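Local coordinates for protein glucuronan lyase A (Trichoderma reesei, PDB 2ZZJ) that probably cleaves beta-1,4-linked glucuronan within the chain by a lyase reaction, as an endo-acting polysaccharide lyase that also binds a calcium ion, at residues N11-V16 and S54-N59; Q115-Y120 and L143-A148; Y167-F172 and E179-A184. All blocks are in the same frame, centred on the assembly; numbering follows the deposited sequence.

Contact 1: residues N11-V16 and S54-N59; sequences NGWDYV and SEVDHN
Trp13 lays one face of its indole over the side chain of Val56, whose CG2 sits 3.4 Å from the centroid of the six-membered ring of Trp13 and only 8° off its normal, a CH-pi contact. The methyl arrives there because CG2 of Val56 stands between its own backbone N and carbonyl carbon, while CG1 turns aside to meet Val16 CG2 at 4.1 Å. The rim of the indole is engaged too: Asp57 O and His58 N lie at its edge, near the ring plane. In this antiparallel sheet of the beta-jelly roll, strand 15-18 pairs with strand 53-63, and Asp57 N donates to Tyr15 O at 2.9 Å. Asp14 N in turn bonds Asp57 O at 2.9 Å. Where strand 53-63 turns a corner, Asn59 N gives Asp14 OD2 a nearly straight bond of 2.7 Å (172°) to the lone pair facing away from the other oxygen. The Asp14 carboxylate and Asn59 amide planes are almost parallel, 10° apart. A water links Gly12 O with His58 ND1 in the imidazole plane, and donates weakly to Asp14 OD2. Beside Tyr15, Asp57 OD2 comes within 3.7 Å of Tyr15 CD2 and forms a salt bridge with Arg17.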
loop_
_atom_site.group_PDB
_atom_site.type_symbol
_atom_site.label_atom_id
_atom_site.label_comp_id
_atom_site.label_asym_id
_atom_site.label_seq_id
_atom_site.Cartn_x
_atom_site.Cartn_y
_atom_site.Cartn_z
ATOM N N ASN A 11 15.872 2.150 9.550
ATOM C CA ASN A 11 16.315 3.543 9.419
ATOM C C ASN A 11 15.697 4.220 8.193
ATOM O O ASN A 11 15.731 3.640 7.094
ATOM C CB ASN A 11 17.820 3.641 9.330
ATOM C CG ASN A 11 18.307 5.096 9.506
ATOM O OD1 ASN A 11 17.593 5.942 10.062
ATOM N ND2 ASN A 11 19.478 5.388 9.005
ATOM N N GLY A 12 15.119 5.400 8.391
ATOM C CA GLY A 12 14.715 6.247 7.273
ATOM C C GLY A 12 13.220 6.350 7.159
ATOM O O GLY A 12 12.722 7.221 6.464
ATOM N N TRP A 13 12.496 5.441 7.812
ATOM C CA TRP A 13 11.034 5.532 7.882
ATOM C C TRP A 13 10.705 6.470 9.027
ATOM O O TRP A 13 11.387 6.444 10.056
ATOM C CB TRP A 13 10.425 4.164 8.175
ATOM C CG TRP A 13 10.742 3.170 7.118
ATOM C CD1 TRP A 13 11.670 2.175 7.178
ATOM C CD2 TRP A 13 10.120 3.071 5.832
ATOM N NE1 TRP A 13 11.666 1.456 5.998
ATOM C CE2 TRP A 13 10.732 2.005 5.152
ATOM C CE3 TRP A 13 9.098 3.788 5.192
ATOM C CZ2 TRP A 13 10.346 1.617 3.847
ATOM C CZ3 TRP A 13 8.717 3.401 3.891
ATOM C CH2 TRP A 13 9.343 2.317 3.245
ATOM N N ASP A 14 9.690 7.299 8.821
ATOM C CA ASP A 14 9.239 8.277 9.818
ATOM C C ASP A 14 8.589 7.626 11.025
ATOM O O ASP A 14 8.707 8.132 12.154
ATOM C CB ASP A 14 8.266 9.254 9.144
ATOM C CG ASP A 14 8.946 10.073 8.029
ATOM O OD1 ASP A 14 9.990 10.705 8.326
ATOM O OD2 ASP A 14 8.471 10.089 6.865
ATOM N N TYR A 15 7.887 6.516 10.799
ATOM C CA TYR A 15 7.105 5.889 11.844
ATOM C C TYR A 15 6.964 4.400 11.535
ATOM O O TYR A 15 6.899 4.022 10.355
ATOM C CB TYR A 15 5.729 6.540 11.940
ATOM C CG TYR A 15 4.945 6.086 13.160
ATOM C CD1 TYR A 15 5.325 6.476 14.456
ATOM C CD2 TYR A 15 3.830 5.256 13.018
ATOM C CE1 TYR A 15 4.595 6.038 15.575
ATOM C CE2 TYR A 15 3.100 4.818 14.116
ATOM C CZ TYR A 15 3.492 5.199 15.385
ATOM O OH TYR A 15 2.740 4.756 16.450
ATOM N N VAL A 16 6.964 3.596 12.599
ATOM C CA VAL A 16 6.778 2.135 12.548
ATOM C C VAL A 16 5.553 1.788 13.385
ATOM O O VAL A 16 5.529 2.043 14.585
ATOM C CB VAL A 16 8.029 1.408 13.049
ATOM C CG1 VAL A 16 7.878 -0.127 12.933
ATOM C CG2 VAL A 16 9.237 1.904 12.256
ATOM N N SER A 54 0.546 -3.484 10.477
ATOM C CA SER A 54 1.998 -3.580 10.727
ATOM C C SER A 54 2.672 -2.880 9.536
ATOM O O SER A 54 2.819 -3.479 8.474
ATOM C CB SER A 54 2.460 -5.028 10.837
ATOM O OG SER A 54 2.067 -5.624 12.055
ATOM N N GLU A 55 3.043 -1.609 9.698
ATOM C CA GLU A 55 3.417 -0.750 8.563
ATOM C C GLU A 55 4.619 0.141 8.912
ATOM O O GLU A 55 4.920 0.367 10.107
ATOM C CB GLU A 55 2.245 0.186 8.168
ATOM C CG GLU A 55 1.039 -0.512 7.487
ATOM C CD GLU A 55 -0.152 0.414 7.300
ATOM O OE1 GLU A 55 -0.401 1.277 8.194
ATOM O OE2 GLU A 55 -0.837 0.296 6.257
ATOM N N VAL A 56 5.305 0.608 7.869
ATOM C CA VAL A 56 6.286 1.673 8.016
ATOM C C VAL A 56 5.841 2.824 7.146
ATOM O O VAL A 56 5.271 2.609 6.068
ATOM C CB VAL A 56 7.695 1.224 7.663
ATOM C CG1 VAL A 56 8.180 0.212 8.719
ATOM C CG2 VAL A 56 7.731 0.583 6.207
ATOM N N ASP A 57 6.042 4.061 7.637
ATOM C CA ASP A 57 5.433 5.237 6.994
ATOM C C ASP A 57 6.517 6.112 6.400
ATOM O O ASP A 57 7.545 6.384 7.061
ATOM C CB ASP A 57 4.667 6.143 7.978
ATOM C CG ASP A 57 3.468 5.474 8.639
ATOM O OD1 ASP A 57 3.159 4.310 8.308
ATOM O OD2 ASP A 57 2.873 6.135 9.560
ATOM N N HIS A 58 6.286 6.545 5.168
ATOM C CA HIS A 58 7.057 7.623 4.557
ATOM C C HIS A 58 6.088 8.781 4.436
ATOM O O HIS A 58 5.212 8.761 3.592
ATOM C CB HIS A 58 7.559 7.230 3.169
ATOM C CG HIS A 58 8.219 8.350 2.424
ATOM N ND1 HIS A 58 9.418 8.906 2.831
ATOM C CD2 HIS A 58 7.871 8.997 1.288
ATOM C CE1 HIS A 58 9.772 9.857 1.982
ATOM N NE2 HIS A 58 8.849 9.940 1.044
ATOM N N ASN A 59 6.236 9.784 5.296
ATOM C CA ASN A 59 5.215 10.850 5.356
ATOM C C ASN A 59 4.959 11.621 4.078
ATOM O O ASN A 59 3.816 11.971 3.768
ATOM C CB ASN A 59 5.522 11.797 6.527
ATOM C CG ASN A 59 5.254 11.152 7.864
ATOM O OD1 ASN A 59 4.409 10.256 7.964
ATOM N ND2 ASN A 59 5.989 11.581 8.904
HETATM O O HOH W 1 10.451 8.334 5.385
#

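Contact 2: residues Q115-Y120 and L143-A148; sequences QNNQLY and LATVSA
This is a backbone-led antiparallel pairing at the end of a beta hairpin, where the start of strand 118-126 meets the close of strand 135-145. Three hydrogen bonds carry it, all at 2.8 Å: Leu119 N to Ala144 O, Leu143 N to Leu119 O, and Val146 N to Asn117 O. The first is almost straight, 173° at the hydrogen. Gln118 and Thr145 form the non-hydrogen-bonded pair, and Gln118 CA makes a CA-H...O contact of 3.4 Å with Ala144 O. Just before this, Gln115 to Gln118 form a type II' turn that joins strand 106-115 to strand 118-126, a tight reversal within one sheet of the beta-jelly roll. On the face occupied by Leu119 and Ala144, the buried Val146 places its CG2 4.0 Å from Leu119 CB; this branch stands beside the backbone N, with CG1 anti to that N (chi1 -178°). At the other end of the pairing Leu143 lies alongside, with Leu143 CB 3.4 Å from Leu119 O. Leu143 CD1 is 3.9 Å from Tyr120 C. Ile114, on strand 106-115, touches both Leu119 and Val146.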
loop_
_atom_site.group_PDB
_atom_site.type_symbol
_atom_site.label_atom_id
_atom_site.label_comp_id
_atom_site.label_asym_id
_atom_site.label_seq_id
_atom_site.Cartn_x
_atom_site.Cartn_y
_atom_site.Cartn_z
ATOM N N GLN A 115 -6.400 -10.142 -2.653
ATOM C CA GLN A 115 -7.726 -10.719 -2.434
ATOM C C GLN A 115 -7.687 -12.051 -3.176
ATOM O O GLN A 115 -7.375 -12.076 -4.345
ATOM C CB GLN A 115 -8.787 -9.771 -3.029
ATOM C CG GLN A 115 -10.171 -9.866 -2.460
ATOM C CD GLN A 115 -11.078 -8.708 -2.893
ATOM O OE1 GLN A 115 -10.823 -7.539 -2.596
ATOM N NE2 GLN A 115 -12.180 -9.046 -3.565
ATOM N N ASN A 116 -7.943 -13.155 -2.494
ATOM C CA ASN A 116 -7.643 -14.477 -3.083
ATOM C C ASN A 116 -6.179 -14.474 -3.520
ATOM O O ASN A 116 -5.326 -14.037 -2.738
ATOM C CB ASN A 116 -8.606 -14.771 -4.250
ATOM C CG ASN A 116 -10.065 -14.935 -3.766
ATOM O OD1 ASN A 116 -10.340 -15.813 -2.951
ATOM N ND2 ASN A 116 -10.983 -14.104 -4.273
ATOM N N ASN A 117 -5.869 -14.886 -4.755
ATOM C CA ASN A 117 -4.460 -14.843 -5.194
ATOM C C ASN A 117 -4.182 -13.696 -6.161
ATOM O O ASN A 117 -3.280 -13.762 -6.993
ATOM C CB ASN A 117 -4.007 -16.184 -5.795
ATOM C CG ASN A 117 -4.686 -16.490 -7.101
ATOM O OD1 ASN A 117 -5.704 -15.892 -7.442
ATOM N ND2 ASN A 117 -4.117 -17.436 -7.851
ATOM N N GLN A 118 -4.950 -12.632 -6.032
ATOM C CA GLN A 118 -4.893 -11.559 -7.007
ATOM C C GLN A 118 -4.489 -10.242 -6.353
ATOM O O GLN A 118 -4.960 -9.940 -5.257
ATOM C CB GLN A 118 -6.273 -11.414 -7.637
ATOM C CG GLN A 118 -6.695 -12.648 -8.461
ATOM C CD GLN A 118 -5.852 -12.762 -9.725
ATOM O OE1 GLN A 118 -5.301 -13.823 -10.033
ATOM N NE2 GLN A 118 -5.678 -11.649 -10.402
ATOM N N LEU A 119 -3.624 -9.483 -7.034
ATOM C CA LEU A 119 -3.336 -8.087 -6.668
ATOM C C LEU A 119 -4.471 -7.176 -7.097
ATOM O O LEU A 119 -4.836 -7.154 -8.286
ATOM C CB LEU A 119 -2.087 -7.592 -7.367
ATOM C CG LEU A 119 -1.387 -6.336 -6.831
ATOM C CD1 LEU A 119 -0.695 -6.664 -5.531
ATOM C CD2 LEU A 119 -0.388 -5.797 -7.852
ATOM N N TYR A 120 -4.997 -6.416 -6.145
ATOM C CA TYR A 120 -5.998 -5.392 -6.404
ATOM C C TYR A 120 -5.436 -3.997 -6.124
ATOM O O TYR A 120 -4.586 -3.835 -5.243
ATOM C CB TYR A 120 -7.140 -5.573 -5.411
ATOM C CG TYR A 120 -8.197 -6.581 -5.797
ATOM C CD1 TYR A 120 -9.547 -6.216 -5.772
ATOM C CD2 TYR A 120 -7.853 -7.890 -6.152
ATOM C CE1 TYR A 120 -10.546 -7.124 -6.114
ATOM C CE2 TYR A 120 -8.864 -8.822 -6.493
ATOM C CZ TYR A 120 -10.198 -8.413 -6.465
ATOM O OH TYR A 120 -11.203 -9.324 -6.797
ATOM N N LEU A 143 -5.185 -7.438 -11.023
ATOM C CA LEU A 143 -4.078 -6.854 -11.785
ATOM C C LEU A 143 -3.034 -7.876 -12.147
ATOM O O LEU A 143 -2.395 -7.791 -13.216
ATOM C CB LEU A 143 -3.437 -5.701 -11.019
ATOM C CG LEU A 143 -4.366 -4.563 -10.612
ATOM C CD1 LEU A 143 -3.683 -3.612 -9.642
ATOM C CD2 LEU A 143 -4.797 -3.824 -11.878
ATOM N N ALA A 144 -2.821 -8.825 -11.242
ATOM C CA ALA A 144 -1.845 -9.875 -11.430
ATOM C C ALA A 144 -2.102 -10.979 -10.453
ATOM O O ALA A 144 -2.493 -10.733 -9.300
ATOM C CB ALA A 144 -0.421 -9.368 -11.215
ATOM N N THR A 145 -1.850 -12.199 -10.912
ATOM C CA THR A 145 -1.786 -13.368 -10.045
ATOM C C THR A 145 -0.512 -13.312 -9.205
ATOM O O THR A 145 0.612 -13.104 -9.716
ATOM C CB THR A 145 -1.808 -14.680 -10.891
ATOM O OG1 THR A 145 -2.989 -14.665 -11.692
ATOM C CG2 THR A 145 -1.863 -15.863 -9.994
ATOM N N VAL A 146 -0.687 -13.495 -7.908
ATOM C CA VAL A 146 0.412 -13.386 -6.984
ATOM C C VAL A 146 0.767 -14.760 -6.429
ATOM O O VAL A 146 -0.073 -15.399 -5.756
ATOM C CB VAL A 146 0.058 -12.411 -5.799
ATOM C CG1 VAL A 146 1.223 -12.281 -4.890
ATOM C CG2 VAL A 146 -0.375 -11.035 -6.323
ATOM N N SER A 147 1.979 -15.203 -6.710
ATOM C CA SER A 147 2.518 -16.431 -6.148
ATOM C C SER A 147 3.088 -16.229 -4.750
ATOM O O SER A 147 3.711 -15.209 -4.452
ATOM C CB SER A 147 3.589 -17.013 -7.067
ATOM O OG SER A 147 4.720 -16.149 -7.112
ATOM N N ALA A 148 2.868 -17.202 -3.887
ATOM C CA ALA A 148 3.443 -17.166 -2.549
ATOM C C ALA A 148 4.919 -17.555 -2.544
ATOM O O ALA A 148 5.386 -18.286 -3.436
ATOM C CB ALA A 148 2.637 -18.104 -1.602
#

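Contact 3: residues Y167-F172 and E179-A184; sequences YFKIWF and EEYNVA
Lys169 runs up one face of a beta hairpin, strand 166-172 with strand 175-183, at the border of a beta-jelly-roll sheet. Its CB leaves the backbone on the same face as Glu179, the two forming a non-hydrogen-bonded pair, and Lys169 CG lies beside Glu179 CB at 3.8 Å. Lys169 CD then passes obliquely to the Tyr181 ring, 3.9 Å from Tyr181 CZ. The lysine chain bends at chi3 (65°), which turns CE and the amine toward the phenol oxygen, and Lys169 NZ finishes 3.0 Å from Tyr181 OH in a weak hydrogen bond. Gln157 OE1, on the neighbouring strand 152-160, accepts a further hydrogen bond from this amine. Two backbone bonds fix the hairpin beneath: Phe168 N to Glu180 O at 3.0 Å, and Glu180 N back to Phe168 O. Next along the same face, Tyr167 and Tyr181 meet obliquely, their planes 49° apart, with Tyr167 CB 3.7 Å from Tyr181 CD1. On the opposite face Phe168 and Glu180 point away from this polar group; the Glu180 carboxylate is held by His178, Arg140 and Tyr123. The phenol oxygen thus stands between the Lys169 amine and the Glu179 carboxylate, which also forms a salt bridge with Lys176. Tyr181 OH donates to Glu179 OE2 at 2.8 Å, from the anti side of that oxygen and 28° out of the carboxylate plane.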
loop_
_atom_site.group_PDB
_atom_site.type_symbol
_atom_site.label_atom_id
_atom_site.label_comp_id
_atom_site.label_asym_id
_atom_site.label_seq_id
_atom_site.Cartn_x
_atom_site.Cartn_y
_atom_site.Cartn_z
ATOM N N TYR A 167 -3.405 10.113 -14.323
ATOM C CA TYR A 167 -3.293 8.798 -14.902
ATOM C C TYR A 167 -2.761 7.844 -13.837
ATOM O O TYR A 167 -2.243 8.290 -12.811
ATOM C CB TYR A 167 -2.431 8.768 -16.172
ATOM C CG TYR A 167 -1.089 9.449 -16.112
ATOM C CD1 TYR A 167 0.010 8.855 -15.470
ATOM C CD2 TYR A 167 -0.890 10.659 -16.782
ATOM C CE1 TYR A 167 1.246 9.481 -15.453
ATOM C CE2 TYR A 167 0.344 11.291 -16.778
ATOM C CZ TYR A 167 1.410 10.697 -16.117
ATOM O OH TYR A 167 2.623 11.345 -16.118
ATOM N N PHE A 168 -2.883 6.548 -14.102
ATOM C CA PHE A 168 -2.723 5.531 -13.064
ATOM C C PHE A 168 -2.208 4.280 -13.756
ATOM O O PHE A 168 -2.918 3.611 -14.503
ATOM C CB PHE A 168 -4.076 5.341 -12.369
ATOM C CG PHE A 168 -4.076 4.356 -11.210
ATOM C CD1 PHE A 168 -3.693 4.761 -9.934
ATOM C CD2 PHE A 168 -4.553 3.070 -11.387
ATOM C CE1 PHE A 168 -3.734 3.873 -8.842
ATOM C CE2 PHE A 168 -4.601 2.175 -10.298
ATOM C CZ PHE A 168 -4.169 2.582 -9.039
ATOM N N LYS A 169 -0.916 4.012 -13.563
ATOM C CA LYS A 169 -0.219 2.961 -14.287
ATOM C C LYS A 169 0.499 2.073 -13.281
ATOM O O LYS A 169 1.066 2.589 -12.327
ATOM C CB LYS A 169 0.801 3.589 -15.249
ATOM C CG LYS A 169 0.140 4.571 -16.224
ATOM C CD LYS A 169 1.136 5.405 -17.035
ATOM C CE LYS A 169 1.962 4.548 -17.972
ATOM N NZ LYS A 169 2.867 5.426 -18.836
ATOM N N ILE A 170 0.456 0.757 -13.503
ATOM C CA ILE A 170 1.050 -0.225 -12.580
ATOM C C ILE A 170 1.789 -1.313 -13.368
ATOM O O ILE A 170 1.271 -1.840 -14.367
ATOM C CB ILE A 170 -0.035 -0.907 -11.712
ATOM C CG1 ILE A 170 -0.854 0.129 -10.925
ATOM C CG2 ILE A 170 0.597 -1.985 -10.759
ATOM C CD1 ILE A 170 -1.977 -0.448 -10.027
ATOM N N TRP A 171 2.988 -1.665 -12.891
ATOM C CA TRP A 171 3.797 -2.750 -13.413
ATOM C C TRP A 171 3.923 -3.788 -12.304
ATOM O O TRP A 171 4.035 -3.419 -11.105
ATOM C CB TRP A 171 5.218 -2.280 -13.748
ATOM C CG TRP A 171 5.367 -1.517 -15.016
ATOM C CD1 TRP A 171 5.864 -1.990 -16.214
ATOM C CD2 TRP A 171 5.043 -0.148 -15.227
ATOM N NE1 TRP A 171 5.858 -0.981 -17.151
ATOM C CE2 TRP A 171 5.372 0.160 -16.575
ATOM C CE3 TRP A 171 4.541 0.866 -14.405
ATOM C CZ2 TRP A 171 5.193 1.439 -17.117
ATOM C CZ3 TRP A 171 4.373 2.162 -14.952
ATOM C CH2 TRP A 171 4.677 2.417 -16.300
ATOM N N PHE A 172 3.918 -5.064 -12.688
ATOM C CA PHE A 172 4.097 -6.173 -11.729
ATOM C C PHE A 172 5.155 -7.115 -12.309
ATOM O O PHE A 172 5.019 -7.570 -13.460
ATOM C CB PHE A 172 2.778 -6.918 -11.514
ATOM C CG PHE A 172 2.849 -8.000 -10.463
ATOM C CD1 PHE A 172 2.717 -7.683 -9.105
ATOM C CD2 PHE A 172 3.042 -9.336 -10.827
ATOM C CE1 PHE A 172 2.793 -8.702 -8.131
ATOM C CE2 PHE A 172 3.112 -10.340 -9.874
ATOM C CZ PHE A 172 2.987 -10.028 -8.526
ATOM N N GLU A 179 -2.870 0.305 -17.221
ATOM C CA GLU A 179 -2.681 1.722 -17.440
ATOM C C GLU A 179 -3.993 2.342 -17.845
ATOM O O GLU A 179 -4.785 1.737 -18.587
ATOM C CB GLU A 179 -1.538 2.000 -18.429
ATOM C CG GLU A 179 -1.939 2.395 -19.835
ATOM C CD GLU A 179 -0.889 2.041 -20.859
ATOM O OE1 GLU A 179 -1.123 1.063 -21.596
ATOM O OE2 GLU A 179 0.169 2.700 -20.897
ATOM N N GLU A 180 -4.254 3.503 -17.293
ATOM C CA GLU A 180 -5.402 4.274 -17.715
ATOM C C GLU A 180 -5.075 5.755 -17.615
ATOM O O GLU A 180 -4.280 6.176 -16.765
ATOM C CB GLU A 180 -6.660 3.877 -16.938
ATOM C CG GLU A 180 -6.668 4.256 -15.489
ATOM C CD GLU A 180 -7.883 3.683 -14.777
ATOM O OE1 GLU A 180 -8.972 4.271 -14.912
ATOM O OE2 GLU A 180 -7.761 2.648 -14.090
ATOM N N TYR A 181 -5.667 6.539 -18.525
ATOM C CA TYR A 181 -5.337 7.958 -18.697
ATOM C C TYR A 181 -6.550 8.868 -18.531
ATOM O O TYR A 181 -7.691 8.402 -18.540
ATOM C CB TYR A 181 -4.709 8.174 -20.070
ATOM C CG TYR A 181 -3.383 7.483 -20.185
ATOM C CD1 TYR A 181 -2.200 8.123 -19.784
ATOM C CD2 TYR A 181 -3.313 6.163 -20.625
ATOM C CE1 TYR A 181 -0.967 7.460 -19.864
ATOM C CE2 TYR A 181 -2.104 5.503 -20.700
ATOM C CZ TYR A 181 -0.935 6.152 -20.313
ATOM O OH TYR A 181 0.263 5.469 -20.399
ATOM N N ASN A 182 -6.292 10.158 -18.378
ATOM C CA ASN A 182 -7.374 11.141 -18.292
ATOM C C ASN A 182 -8.427 10.720 -17.266
ATOM O O ASN A 182 -9.634 10.633 -17.575
ATOM C CB ASN A 182 -8.023 11.355 -19.678
ATOM C CG ASN A 182 -7.004 11.723 -20.749
ATOM O OD1 ASN A 182 -6.190 12.628 -20.564
ATOM N ND2 ASN A 182 -7.037 11.009 -21.868
ATOM N N VAL A 183 -7.951 10.431 -16.056
ATOM C CA VAL A 183 -8.812 10.085 -14.923
ATOM C C VAL A 183 -8.415 10.927 -13.736
ATOM O O VAL A 183 -7.256 11.374 -13.641
ATOM C CB VAL A 183 -8.724 8.578 -14.525
ATOM C CG1 VAL A 183 -9.509 7.717 -15.467
ATOM C CG2 VAL A 183 -7.255 8.102 -14.423
ATOM N N ALA A 184 -9.372 11.164 -12.836
ATOM C CA ALA A 184 -9.099 11.822 -11.568
ATOM C C ALA A 184 -8.610 10.768 -10.559
ATOM O O ALA A 184 -9.333 9.806 -10.255
ATOM C CB ALA A 184 -10.356 12.495 -11.033
#

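How the contacts relate
From the N terminus, contact 1 comes first, closing a loop of 37 residues between 11-16 and 54-59. Contact 2 follows, joining 115-120 to 143-148 across 22 residues, and contact 3 ends the series with six residues between its segments; none nests in or crosses another. Contacts 1 and 2 belong to the same sheet but lie on opposite sides of the chain's centre, their centres about 25 Å apart. Contact 3 belongs to the other sheet, yet touches contact 2: Ala144 CB meets Phe172 CD2 at 3.5 Å, and Leu143 CD1 meets Ile170 CD1 at 3.6 Å. These apolar contacts join the two sheets of the jelly roll.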